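Local coordinates for uncharacterized protein (Pseudomonas syringae pv. tomato, PDB 3K4I) that is of unknown function but belongs to the aldolase/RraA-like family, whose members share a mixed alpha/beta fold, and assembles as a trimer in the crystal structure, at residues C[51-63]-C[77-91]. Sequence-based numbering, arbitrary orientation.
Sequences TRCVGIAFTVQYQ and YIDQVPSGSVIVSSN
One water oxygen is gripped by three hydroxyls from both segments: Tyr62 OH, Tyr77 OH at 2.6 Å, and Ser89 OG. It sits beside a parallel strand pair, 53-63 with 85-90, in the mixed sheet of an RraA-like fold, and illustrates how the connection between two parallel strands can fold an aromatic ring, that of Tyr77, back onto the sheet. Seven backbone bonds join the segments, beginning at Gly84 O in the turn and ending with Tyr62 N to Ser90 O; among the shortest is Ser90 N to Val60 O (2.8 Å). On the face bearing Phe58, Val60, Ile87 and Ser89, the 3-10 turn 77-80 and the residues after it form a lid. Val81 CG2 stands almost over the centre of the Phe58 ring, 3.7 Å from the centroid and 12° off the normal, a CH-pi contact. Phe58 CG lies opposite its own backbone N (chi1 177°), which brings one face of the ring against Val81, with Pro82 CD also in contact. Next along, Val60 CG2 makes a second CH-pi contact, over one face of Tyr77 and toward its rim. Strand 150-154 adds Leu151 against Val60 and Tyr62, while helix 102-110 meets Tyr77 through Met104. At the strand's start, Gly55 leaves room for Val86 CG2, 3.4 Å from Gly55 N. The type II turn from Pro82 to Ser85, which leads into strand 85-90, is clasped at Pro82 O, which accepts from both Ser85 N and, at 2.7 Å, Ser85 OG.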
loop_
_atom_site.group_PDB
_atom_site.type_symbol
_atom_site.label_atom_id
_atom_site.label_comp_id
_atom_site.label_asym_id
_atom_site.label_seq_id
_atom_site.Cartn_x
_atom_site.Cartn_y
_atom_site.Cartn_z
ATOM N N THR C 51 -3.688 12.599 3.932
ATOM C CA THR C 51 -2.839 13.480 4.744
ATOM C C THR C 51 -1.711 14.123 3.931
ATOM O O THR C 51 -1.356 13.663 2.829
ATOM C CB THR C 51 -2.232 12.748 5.956
ATOM O OG1 THR C 51 -1.490 11.586 5.512
ATOM C CG2 THR C 51 -3.353 12.363 6.954
ATOM N N ARG C 52 -1.166 15.192 4.485
ATOM C CA ARG C 52 -0.009 15.879 3.918
ATOM C C ARG C 52 0.654 16.677 5.025
ATOM O O ARG C 52 0.059 16.910 6.065
ATOM C CB ARG C 52 -0.427 16.783 2.734
ATOM C CG ARG C 52 -1.370 17.926 3.115
ATOM C CD ARG C 52 -1.841 18.692 1.869
ATOM N NE ARG C 52 -0.757 19.264 1.066
ATOM C CZ ARG C 52 -0.046 20.339 1.400
ATOM N NH1 ARG C 52 -0.292 20.984 2.531
ATOM N NH2 ARG C 52 0.922 20.777 0.601
ATOM N N CYS C 53 1.902 17.047 4.829
ATOM C CA CYS C 53 2.559 17.949 5.778
ATOM C C CYS C 53 3.601 18.785 5.110
ATOM O O CYS C 53 4.235 18.368 4.112
ATOM C CB CYS C 53 3.186 17.211 6.991
ATOM S SG CYS C 53 4.387 15.935 6.520
ATOM N N VAL C 54 3.805 19.944 5.730
ATOM C CA VAL C 54 4.864 20.873 5.396
ATOM C C VAL C 54 5.554 21.274 6.681
ATOM O O VAL C 54 4.907 21.659 7.665
ATOM C CB VAL C 54 4.285 22.156 4.731
ATOM C CG1 VAL C 54 5.412 23.073 4.335
ATOM C CG2 VAL C 54 3.457 21.761 3.518
ATOM N N GLY C 55 6.876 21.194 6.707
ATOM C CA GLY C 55 7.582 21.692 7.908
ATOM C C GLY C 55 9.083 21.539 7.775
ATOM O O GLY C 55 9.597 21.171 6.704
ATOM N N ILE C 56 9.784 21.847 8.860
ATOM C CA ILE C 56 11.235 21.910 8.861
ATOM C C ILE C 56 11.782 20.594 9.354
ATOM O O ILE C 56 11.367 20.126 10.401
ATOM C CB ILE C 56 11.676 23.043 9.826
ATOM C CG1 ILE C 56 11.010 24.360 9.412
ATOM C CG2 ILE C 56 13.182 23.129 9.898
ATOM C CD1 ILE C 56 11.320 24.837 7.938
ATOM N N ALA C 57 12.729 20.021 8.617
ATOM C CA ALA C 57 13.284 18.729 8.972
ATOM C C ALA C 57 13.987 18.793 10.320
ATOM O O ALA C 57 14.841 19.655 10.528
ATOM C CB ALA C 57 14.283 18.266 7.897
ATOM N N PHE C 58 13.655 17.846 11.200
ATOM C CA PHE C 58 14.396 17.586 12.400
ATOM C C PHE C 58 14.832 16.134 12.213
ATOM O O PHE C 58 13.970 15.251 12.094
ATOM C CB PHE C 58 13.481 17.690 13.623
ATOM C CG PHE C 58 14.162 17.353 14.911
ATOM C CD1 PHE C 58 14.611 18.383 15.742
ATOM C CD2 PHE C 58 14.414 16.016 15.272
ATOM C CE1 PHE C 58 15.251 18.121 16.933
ATOM C CE2 PHE C 58 15.088 15.722 16.472
ATOM C CZ PHE C 58 15.489 16.791 17.315
ATOM N N THR C 59 16.135 15.929 12.110
ATOM C CA THR C 59 16.672 14.629 11.678
ATOM C C THR C 59 17.000 13.704 12.842
ATOM O O THR C 59 17.437 14.139 13.921
ATOM C CB THR C 59 17.917 14.808 10.801
ATOM O OG1 THR C 59 18.882 15.632 11.476
ATOM C CG2 THR C 59 17.564 15.475 9.476
ATOM N N VAL C 60 16.794 12.415 12.622
ATOM C CA VAL C 60 17.062 11.407 13.654
ATOM C C VAL C 60 17.783 10.276 12.937
ATOM O O VAL C 60 17.273 9.766 11.930
ATOM C CB VAL C 60 15.728 10.852 14.213
ATOM C CG1 VAL C 60 16.006 9.857 15.344
ATOM C CG2 VAL C 60 14.816 12.006 14.686
ATOM N N GLN C 61 18.958 9.887 13.442
ATOM C CA GLN C 61 19.750 8.791 12.870
ATOM C C GLN C 61 19.901 7.652 13.883
ATOM O O GLN C 61 20.329 7.894 15.021
ATOM C CB GLN C 61 21.136 9.304 12.467
ATOM C CG GLN C 61 22.077 8.184 11.952
ATOM C CD GLN C 61 21.576 7.642 10.635
ATOM O OE1 GLN C 61 21.232 6.433 10.509
ATOM N NE2 GLN C 61 21.466 8.517 9.658
ATOM N N TYR C 62 19.565 6.427 13.461
ATOM C CA TYR C 62 19.669 5.206 14.291
ATOM C C TYR C 62 20.927 4.434 13.885
ATOM O O TYR C 62 21.570 4.763 12.882
ATOM C CB TYR C 62 18.432 4.296 14.136
ATOM C CG TYR C 62 17.216 4.889 14.815
ATOM C CD1 TYR C 62 16.865 4.530 16.118
ATOM C CD2 TYR C 62 16.435 5.807 14.143
ATOM C CE1 TYR C 62 15.765 5.104 16.761
ATOM C CE2 TYR C 62 15.324 6.385 14.762
ATOM C CZ TYR C 62 15.013 6.019 16.079
ATOM O OH TYR C 62 13.907 6.587 16.664
ATOM N N GLN C 63 21.298 3.470 14.720
ATOM C CA GLN C 63 22.495 2.640 14.498
ATOM C C GLN C 63 22.277 1.288 15.166
ATOM O O GLN C 63 21.346 1.121 15.951
ATOM C CB GLN C 63 23.740 3.330 15.067
ATOM C CG GLN C 63 23.744 3.396 16.615
ATOM C CD GLN C 63 24.890 4.189 17.222
ATOM O OE1 GLN C 63 24.792 4.613 18.367
ATOM N NE2 GLN C 63 25.984 4.361 16.483
ATOM N N TYR C 77 14.216 11.448 22.320
ATOM C CA TYR C 77 14.619 12.670 21.611
ATOM C C TYR C 77 13.467 13.625 21.341
ATOM O O TYR C 77 13.704 14.781 21.001
ATOM C CB TYR C 77 15.238 12.362 20.246
ATOM C CG TYR C 77 14.248 11.834 19.190
ATOM C CD1 TYR C 77 14.060 10.466 18.998
ATOM C CD2 TYR C 77 13.505 12.716 18.380
ATOM C CE1 TYR C 77 13.151 9.977 18.036
ATOM C CE2 TYR C 77 12.599 12.242 17.432
ATOM C CZ TYR C 77 12.430 10.874 17.253
ATOM O OH TYR C 77 11.535 10.406 16.302
ATOM N N ILE C 78 12.244 13.112 21.395
ATOM C CA ILE C 78 11.112 13.872 20.876
ATOM C C ILE C 78 10.843 15.135 21.683
ATOM O O ILE C 78 10.321 16.106 21.130
ATOM C CB ILE C 78 9.835 13.011 20.723
ATOM C CG1 ILE C 78 8.953 13.599 19.607
ATOM C CG2 ILE C 78 9.198 12.720 22.083
ATOM C CD1 ILE C 78 7.866 12.711 19.074
ATOM N N ASP C 79 11.192 15.137 22.974
ATOM C CA ASP C 79 11.074 16.381 23.774
ATOM C C ASP C 79 11.871 17.561 23.215
ATOM O O ASP C 79 11.624 18.708 23.590
ATOM C CB ASP C 79 11.529 16.130 25.221
ATOM C CG ASP C 79 10.476 15.426 26.053
ATOM O OD1 ASP C 79 9.272 15.696 25.847
ATOM O OD2 ASP C 79 10.858 14.623 26.940
ATOM N N GLN C 80 12.849 17.275 22.364
ATOM C CA GLN C 80 13.732 18.289 21.785
ATOM C C GLN C 80 13.184 18.942 20.506
ATOM O O GLN C 80 13.721 19.951 20.060
ATOM C CB GLN C 80 15.095 17.651 21.454
ATOM C CG GLN C 80 15.721 16.876 22.593
ATOM C CD GLN C 80 17.234 16.749 22.448
ATOM O OE1 GLN C 80 17.967 16.753 23.455
ATOM N NE2 GLN C 80 17.719 16.702 21.212
ATOM N N VAL C 81 12.155 18.338 19.901
ATOM C CA VAL C 81 11.714 18.696 18.560
ATOM C C VAL C 81 10.846 19.968 18.606
ATOM O O VAL C 81 9.860 19.993 19.322
ATOM C CB VAL C 81 10.912 17.535 17.918
ATOM C CG1 VAL C 81 10.481 17.868 16.491
ATOM C CG2 VAL C 81 11.715 16.211 17.966
ATOM N N PRO C 82 11.249 21.018 17.873
ATOM C CA PRO C 82 10.485 22.261 17.884
ATOM C C PRO C 82 9.136 22.133 17.190
ATOM O O PRO C 82 8.970 21.370 16.239
ATOM C CB PRO C 82 11.385 23.247 17.127
ATOM C CG PRO C 82 12.725 22.646 17.123
ATOM C CD PRO C 82 12.544 21.175 17.184
ATOM N N SER C 83 8.172 22.925 17.653
ATOM C CA SER C 83 6.921 23.110 16.940
ATOM C C SER C 83 7.173 23.512 15.477
ATOM O O SER C 83 8.019 24.360 15.207
ATOM C CB SER C 83 6.099 24.194 17.665
ATOM O OG SER C 83 4.870 24.424 17.009
ATOM N N GLY C 84 6.472 22.860 14.543
ATOM C CA GLY C 84 6.564 23.170 13.121
ATOM C C GLY C 84 7.514 22.243 12.405
ATOM O O GLY C 84 7.704 22.369 11.186
ATOM N N SER C 85 8.084 21.309 13.166
ATOM C CA SER C 85 9.019 20.330 12.583
ATOM C C SER C 85 8.306 19.225 11.855
ATOM O O SER C 85 7.205 18.835 12.235
ATOM C CB SER C 85 9.855 19.688 13.673
ATOM O OG SER C 85 10.679 20.641 14.313
ATOM N N VAL C 86 8.966 18.689 10.820
ATOM C CA VAL C 86 8.659 17.351 10.306
ATOM C C VAL C 86 9.853 16.474 10.714
ATOM O O VAL C 86 10.958 16.797 10.372
ATOM C CB VAL C 86 8.530 17.386 8.770
ATOM C CG1 VAL C 86 8.481 15.993 8.168
ATOM C CG2 VAL C 86 7.276 18.201 8.351
ATOM N N ILE C 87 9.611 15.378 11.439
ATOM C CA ILE C 87 10.673 14.521 11.939
ATOM C C ILE C 87 11.051 13.607 10.780
ATOM O O ILE C 87 10.165 13.056 10.138
ATOM C CB ILE C 87 10.180 13.693 13.156
ATOM C CG1 ILE C 87 10.015 14.598 14.387
ATOM C CG2 ILE C 87 11.182 12.501 13.431
ATOM C CD1 ILE C 87 9.297 13.959 15.642
ATOM N N VAL C 88 12.349 13.487 10.500
ATOM C CA VAL C 88 12.809 12.634 9.397
ATOM C C VAL C 88 13.750 11.664 10.046
ATOM O O VAL C 88 14.796 12.075 10.532
ATOM C CB VAL C 88 13.522 13.412 8.281
ATOM C CG1 VAL C 88 14.002 12.441 7.160
ATOM C CG2 VAL C 88 12.594 14.485 7.708
ATOM N N SER C 89 13.354 10.384 10.064
ATOM C CA SER C 89 14.038 9.357 10.833
ATOM C C SER C 89 14.632 8.346 9.908
ATOM O O SER C 89 13.936 7.832 9.015
ATOM C CB SER C 89 13.071 8.650 11.789
ATOM O OG SER C 89 12.729 9.508 12.859
ATOM N N SER C 90 15.896 8.054 10.124
ATOM C CA SER C 90 16.596 7.087 9.249
ATOM C C SER C 90 17.101 5.897 10.043
ATOM O O SER C 90 17.893 6.042 10.969
ATOM C CB SER C 90 17.683 7.790 8.418
ATOM O OG SER C 90 18.247 6.887 7.466
ATOM N N ASN C 91 16.629 4.715 9.643
ATOM C CA ASN C 91 16.946 3.469 10.329
ATOM C C ASN C 91 17.387 2.414 9.306
ATOM O O ASN C 91 16.980 1.220 9.370
ATOM C CB ASN C 91 15.738 3.003 11.153
ATOM C CG ASN C 91 16.047 1.794 12.027
ATOM O OD1 ASN C 91 17.178 1.638 12.522
ATOM N ND2 ASN C 91 15.056 0.915 12.199
HETATM O O HOH W 1 11.987 8.129 15.236
#